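Local coordinates for protein TCR beta chain (Gallus gallus, PDB 6LIR) that pairs with an alpha chain to form the chicken alpha-beta T-cell receptor, which probably recognises peptide antigens held by MHC molecules, at residues Q41-S46 against G55-G60; A84-A89 against T105-L110. All blocks are in the same frame, centred on the assembly; numbering follows the deposited sequence.

Contact 1 (Q41-S46 against G55-G60)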
loop_
_atom_site.group_PDB
_atom_site.type_symbol
_atom_site.label_atom_id
_atom_site.label_comp_id
_atom_site.label_asym_id
_atom_site.label_seq_id
_atom_site.Cartn_x
_atom_site.Cartn_y
_atom_site.Cartn_z
ATOM N N GLN B 41 -1.020 -16.519 5.524
ATOM C CA GLN B 41 -1.414 -17.849 5.963
ATOM C C GLN B 41 -2.262 -18.516 4.892
ATOM O O GLN B 41 -3.258 -17.945 4.433
ATOM C CB GLN B 41 -2.184 -17.779 7.281
ATOM C CG GLN B 41 -1.440 -17.061 8.388
ATOM C CD GLN B 41 -2.228 -17.014 9.680
ATOM O OE1 GLN B 41 -2.532 -15.937 10.194
ATOM N NE2 GLN B 41 -2.565 -18.184 10.213
ATOM N N LEU B 42 -1.852 -19.719 4.497
ATOM C CA LEU B 42 -2.572 -20.500 3.497
ATOM C C LEU B 42 -3.951 -20.912 4.002
ATOM O O LEU B 42 -4.071 -21.613 5.013
ATOM C CB LEU B 42 -1.765 -21.727 3.088
ATOM C CG LEU B 42 -2.364 -22.403 1.852
ATOM C CD1 LEU B 42 -1.856 -21.746 0.582
ATOM C CD2 LEU B 42 -2.061 -23.892 1.844
ATOM N N ILE B 43 -4.986 -20.475 3.292
ATOM C CA ILE B 43 -6.363 -20.871 3.581
ATOM C C ILE B 43 -6.715 -22.173 2.880
ATOM O O ILE B 43 -7.196 -23.122 3.505
ATOM C CB ILE B 43 -7.334 -19.747 3.166
ATOM C CG1 ILE B 43 -6.891 -18.404 3.744
ATOM C CG2 ILE B 43 -8.755 -20.084 3.598
ATOM C CD1 ILE B 43 -7.714 -17.245 3.235
ATOM N N TYR B 44 -6.481 -22.224 1.573
ATOM C CA TYR B 44 -6.814 -23.370 0.743
ATOM C C TYR B 44 -5.878 -23.345 -0.451
ATOM O O TYR B 44 -5.524 -22.271 -0.944
ATOM C CB TYR B 44 -8.267 -23.306 0.256
ATOM C CG TYR B 44 -9.229 -24.272 0.909
ATOM C CD1 TYR B 44 -9.301 -25.598 0.498
ATOM C CD2 TYR B 44 -10.084 -23.853 1.918
ATOM C CE1 TYR B 44 -10.191 -26.483 1.087
ATOM C CE2 TYR B 44 -10.975 -24.728 2.514
ATOM C CZ TYR B 44 -11.025 -26.041 2.094
ATOM O OH TYR B 44 -11.910 -26.914 2.684
ATOM N N SER B 45 -5.479 -24.524 -0.912
ATOM C CA SER B 45 -4.652 -24.648 -2.102
ATOM C C SER B 45 -5.262 -25.693 -3.023
ATOM O O SER B 45 -6.224 -26.379 -2.671
ATOM C CB SER B 45 -3.206 -25.022 -1.747
ATOM O OG SER B 45 -3.128 -26.360 -1.277
ATOM N N SER B 46 -4.667 -25.831 -4.205
ATOM C CA SER B 46 -5.166 -26.755 -5.212
ATOM C C SER B 46 -4.004 -27.181 -6.089
ATOM O O SER B 46 -3.301 -26.329 -6.641
ATOM C CB SER B 46 -6.260 -26.100 -6.067
ATOM O OG SER B 46 -6.580 -26.903 -7.192
ATOM N N GLY B 55 -5.953 -25.589 4.346
ATOM C CA GLY B 55 -4.806 -25.027 5.029
ATOM C C GLY B 55 -4.951 -25.144 6.533
ATOM O O GLY B 55 -5.784 -25.895 7.045
ATOM N N ASP B 56 -4.142 -24.365 7.253
ATOM C CA ASP B 56 -4.227 -24.371 8.713
ATOM C C ASP B 56 -5.450 -23.619 9.216
ATOM O O ASP B 56 -5.961 -23.931 10.297
ATOM C CB ASP B 56 -2.966 -23.780 9.342
ATOM C CG ASP B 56 -1.988 -24.847 9.782
ATOM O OD1 ASP B 56 -2.440 -25.877 10.327
ATOM O OD2 ASP B 56 -0.771 -24.668 9.558
ATOM N N ILE B 57 -5.922 -22.630 8.461
ATOM C CA ILE B 57 -6.933 -21.694 8.937
ATOM C C ILE B 57 -8.190 -21.854 8.095
ATOM O O ILE B 57 -8.956 -20.900 7.910
ATOM C CB ILE B 57 -6.420 -20.244 8.895
ATOM C CG1 ILE B 57 -5.955 -19.881 7.485
ATOM C CG2 ILE B 57 -5.291 -20.049 9.892
ATOM C CD1 ILE B 57 -5.738 -18.400 7.285
ATOM N N HIS B 58 -8.413 -23.069 7.588
ATOM C CA HIS B 58 -9.495 -23.304 6.641
ATOM C C HIS B 58 -10.873 -23.267 7.289
ATOM O O HIS B 58 -11.867 -23.096 6.575
ATOM C CB HIS B 58 -9.305 -24.669 5.981
ATOM C CG HIS B 58 -9.614 -25.818 6.893
ATOM N ND1 HIS B 58 -10.894 -26.297 7.081
ATOM C CD2 HIS B 58 -8.812 -26.568 7.686
ATOM C CE1 HIS B 58 -10.865 -27.298 7.944
ATOM N NE2 HIS B 58 -9.613 -27.484 8.324
ATOM N N THR B 59 -10.958 -23.429 8.609
ATOM C CA THR B 59 -12.248 -23.388 9.292
ATOM C C THR B 59 -12.954 -22.066 9.026
ATOM O O THR B 59 -12.460 -20.998 9.401
ATOM C CB THR B 59 -12.072 -23.611 10.791
ATOM O OG1 THR B 59 -11.609 -24.947 11.018
ATOM C CG2 THR B 59 -13.401 -23.421 11.506
ATOM N N GLY B 60 -14.111 -22.143 8.375
ATOM C CA GLY B 60 -14.819 -20.971 7.911
ATOM C C GLY B 60 -14.757 -20.780 6.416
ATOM O O GLY B 60 -15.316 -19.799 5.910
#
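Ile43 O takes the backbone N-H of Gly55 at 2.9 Å, in a bent bond (140° at the hydrogen) whose donor stands well above the carbonyl plane. His58 CB lies against Ile43 O at 3.6 Å, a van der Waals contact. One residue back, Leu42 O receives a CA-H...O contact from Gly55 CA (3.5 Å). These two carbonyls lie so close to Gly55 that a side chain on it would run into both, which makes glycine the residue that fits. Apolar contact centres on Ile57. With chi1 at 56°, its CG1 is wedged between the backbone N and the carbonyl carbon, and the branch runs back to the strand: CG1 touches Leu42 O, and the terminal CD1 rests against Ile43 CG1 at 3.7 Å and Gln41 CB at 3.6 Å. The side chain of Gln41 passes that of Ile57 at about a right angle. Cut back to an alanine, Ile57 would lose CG1, CG2 and CD1, which would probably open a gap beside Ile43 CG1 and Gln41 CB. Farther along, the Tyr44 ring meets His58 obliquely, CE2 to CB 3.8 Å. Ile43 and Tyr44 both pair with Trp31 in a classic beta bulge, the irregularity whose Ile43 carbonyl accepts the hydrogen bond given by the loop. Asp56 points its carboxylate to a salt bridge with Lys96 of the TCR alpha chain. Strand 40-46 runs between strands 28-34 and 51-54 of the V-domain sheet, while Ile43 and Tyr44 also reach Tyr61 and Ala63 of strand 61-67, the strand into which this loop leads.

Contact 2 (A84-A89 against T105-L110); sequences AIYFCA and TRLTVL
Ala84 and Leu107 exchange two backbone hydrogen bonds, and so do Tyr86 and Thr105, in the antiparallel hairpin of an immunoglobulin V domain whose strands, by the usual lettering, are F and G. In the first pair Leu107 N gives to Ala84 O at 2.9 Å, and Ala84 N gives to Leu107 O at 3.0 Å. The second pair is tighter, Tyr86 N to Thr105 O and Thr105 N to Tyr86 O both measuring 2.7 Å. Between them Ile85 and Arg106 form a non-hydrogen-bonded pair, their CA atoms only 4.4 Å apart; here Ile85 CA makes a CA-H...O contact with Thr105 O. The segment axes are splayed, at 145° between chain directions; within the two segments the pairing runs from Ala84 to Tyr86, and Cys88 continues it with Gly102.

Apolar contacts lie on both faces. On that of Ala84, Tyr86, Thr105 and Leu107, CE1 of the Tyr86 ring meets Leu107 CB obliquely at 3.7 Å, and Leu18 of strand 16-21 packs on Tyr86, Thr105 and Leu107. The tyrosine hydroxyl is hydrogen-bonded to His82 O and to Tyr61 OH, which ties the ring at its far end. Cys88, farther along the strand, forms the disulfide with Cys20.

On the other face, Arg106 sets CG anti to its own N (chi1 171°) and bends at chi2 (87°), folding the chain across Ile85 at about a right angle. Its charge is met by Asp149, a salt bridge made through NH2. The aliphatic part does the touching within the hairpin: Arg106 CD rests 3.6 Å from Ile85 CG1.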
loop_
_atom_site.group_PDB
_atom_site.type_symbol
_atom_site.label_atom_id
_atom_site.label_comp_id
_atom_site.label_asym_id
_atom_site.label_seq_id
_atom_site.Cartn_x
_atom_site.Cartn_y
_atom_site.Cartn_z
ATOM N N ALA B 84 -10.119 -9.239 6.246
ATOM C CA ALA B 84 -8.725 -9.488 5.905
ATOM C C ALA B 84 -8.474 -8.997 4.485
ATOM O O ALA B 84 -9.398 -8.590 3.772
ATOM C CB ALA B 84 -8.361 -10.965 6.028
ATOM N N ILE B 85 -7.209 -9.046 4.083
ATOM C CA ILE B 85 -6.838 -8.953 2.678
ATOM C C ILE B 85 -6.517 -10.360 2.201
ATOM O O ILE B 85 -5.709 -11.068 2.818
ATOM C CB ILE B 85 -5.642 -8.010 2.464
ATOM C CG1 ILE B 85 -5.934 -6.630 3.053
ATOM C CG2 ILE B 85 -5.320 -7.889 0.978
ATOM C CD1 ILE B 85 -4.835 -5.613 2.801
ATOM N N TYR B 86 -7.158 -10.775 1.117
ATOM C CA TYR B 86 -7.042 -12.132 0.604
ATOM C C TYR B 86 -6.196 -12.094 -0.655
ATOM O O TYR B 86 -6.440 -11.271 -1.544
ATOM C CB TYR B 86 -8.419 -12.733 0.294
ATOM C CG TYR B 86 -9.255 -13.044 1.514
ATOM C CD1 TYR B 86 -9.865 -12.029 2.238
ATOM C CD2 TYR B 86 -9.438 -14.353 1.940
ATOM C CE1 TYR B 86 -10.629 -12.306 3.353
ATOM C CE2 TYR B 86 -10.207 -14.641 3.056
ATOM C CZ TYR B 86 -10.798 -13.610 3.758
ATOM O OH TYR B 86 -11.560 -13.878 4.873
ATOM N N PHE B 87 -5.205 -12.975 -0.731
ATOM C CA PHE B 87 -4.320 -13.030 -1.882
ATOM C C PHE B 87 -4.443 -14.394 -2.538
ATOM O O PHE B 87 -4.299 -15.426 -1.874
ATOM C CB PHE B 87 -2.863 -12.773 -1.474
ATOM C CG PHE B 87 -2.557 -11.326 -1.190
ATOM C CD1 PHE B 87 -2.341 -10.435 -2.231
ATOM C CD2 PHE B 87 -2.476 -10.858 0.114
ATOM C CE1 PHE B 87 -2.057 -9.100 -1.978
ATOM C CE2 PHE B 87 -2.188 -9.522 0.374
ATOM C CZ PHE B 87 -1.980 -8.646 -0.674
ATOM N N CYS B 88 -4.720 -14.390 -3.832
ATOM C CA CYS B 88 -4.620 -15.582 -4.653
ATOM C C CYS B 88 -3.230 -15.666 -5.259
ATOM O O CYS B 88 -2.629 -14.644 -5.607
ATOM C CB CYS B 88 -5.667 -15.594 -5.760
ATOM S SG CYS B 88 -5.325 -16.853 -6.991
ATOM N N ALA B 89 -2.716 -16.884 -5.373
ATOM C CA ALA B 89 -1.390 -17.087 -5.926
ATOM C C ALA B 89 -1.395 -18.347 -6.770
ATOM O O ALA B 89 -2.232 -19.234 -6.592
ATOM C CB ALA B 89 -0.331 -17.189 -4.819
ATOM N N THR B 105 -7.579 -8.962 -2.499
ATOM C CA THR B 105 -8.969 -8.590 -2.292
ATOM C C THR B 105 -9.110 -8.143 -0.848
ATOM O O THR B 105 -8.835 -8.921 0.072
ATOM C CB THR B 105 -9.910 -9.769 -2.557
ATOM O OG1 THR B 105 -9.780 -10.210 -3.915
ATOM C CG2 THR B 105 -11.355 -9.362 -2.287
ATOM N N ARG B 106 -9.543 -6.905 -0.645
ATOM C CA ARG B 106 -9.804 -6.428 0.701
ATOM C C ARG B 106 -11.258 -6.719 1.031
ATOM O O ARG B 106 -12.170 -6.172 0.401
ATOM C CB ARG B 106 -9.517 -4.940 0.864
ATOM C CG ARG B 106 -10.006 -4.427 2.211
ATOM C CD ARG B 106 -8.960 -4.609 3.300
ATOM N NE ARG B 106 -9.122 -3.652 4.392
ATOM C CZ ARG B 106 -9.576 -3.967 5.602
ATOM N NH1 ARG B 106 -9.919 -5.221 5.882
ATOM N NH2 ARG B 106 -9.688 -3.029 6.535
ATOM N N LEU B 107 -11.463 -7.587 2.010
ATOM C CA LEU B 107 -12.783 -8.025 2.419
ATOM C C LEU B 107 -13.049 -7.494 3.817
ATOM O O LEU B 107 -12.208 -7.636 4.711
ATOM C CB LEU B 107 -12.870 -9.554 2.396
ATOM C CG LEU B 107 -14.236 -10.233 2.487
ATOM C CD1 LEU B 107 -14.273 -11.447 1.576
ATOM C CD2 LEU B 107 -14.531 -10.640 3.916
ATOM N N THR B 108 -14.209 -6.877 3.997
ATOM C CA THR B 108 -14.640 -6.382 5.294
ATOM C C THR B 108 -16.002 -6.986 5.599
ATOM O O THR B 108 -16.913 -6.917 4.767
ATOM C CB THR B 108 -14.718 -4.849 5.316
ATOM O OG1 THR B 108 -13.557 -4.295 4.685
ATOM C CG2 THR B 108 -14.797 -4.334 6.745
ATOM N N VAL B 109 -16.140 -7.577 6.778
ATOM C CA VAL B 109 -17.407 -8.144 7.216
ATOM C C VAL B 109 -18.026 -7.177 8.211
ATOM O O VAL B 109 -17.439 -6.888 9.261
ATOM C CB VAL B 109 -17.223 -9.534 7.838
ATOM C CG1 VAL B 109 -18.539 -10.021 8.429
ATOM C CG2 VAL B 109 -16.710 -10.511 6.800
ATOM N N LEU B 110 -19.200 -6.664 7.873
ATOM C CA LEU B 110 -19.888 -5.667 8.674
ATOM C C LEU B 110 -20.982 -6.280 9.543
ATOM O O LEU B 110 -21.456 -7.395 9.319
ATOM C CB LEU B 110 -20.468 -4.570 7.778
ATOM C CG LEU B 110 -19.434 -3.527 7.346
ATOM C CD1 LEU B 110 -20.106 -2.204 7.030
ATOM C CD2 LEU B 110 -18.350 -3.344 8.412
#

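Contact 1 closes along the chain before contact 2 opens, and both lie in the immunoglobulin V domain, their centres about 13 Å apart. They share one mixed sheet: strand 40-46 of contact 1 is separated from strand 84-91 of contact 2 by strand 28-34, and strand 100-110 follows on the far side. The two contacts meet directly, Ile43 CD1 packing on Tyr86 CD2 at 3.6 Å. Contact 1 thus ties the outer part of the sheet to the loop leading into strand 61-67, whereas contact 2 joins two strands nearer its other border. One residue in a segment of each also meets the TCR alpha chain, Asp56 by a salt bridge and Phe87 by packing, consistent with a place near the chain-pairing interface.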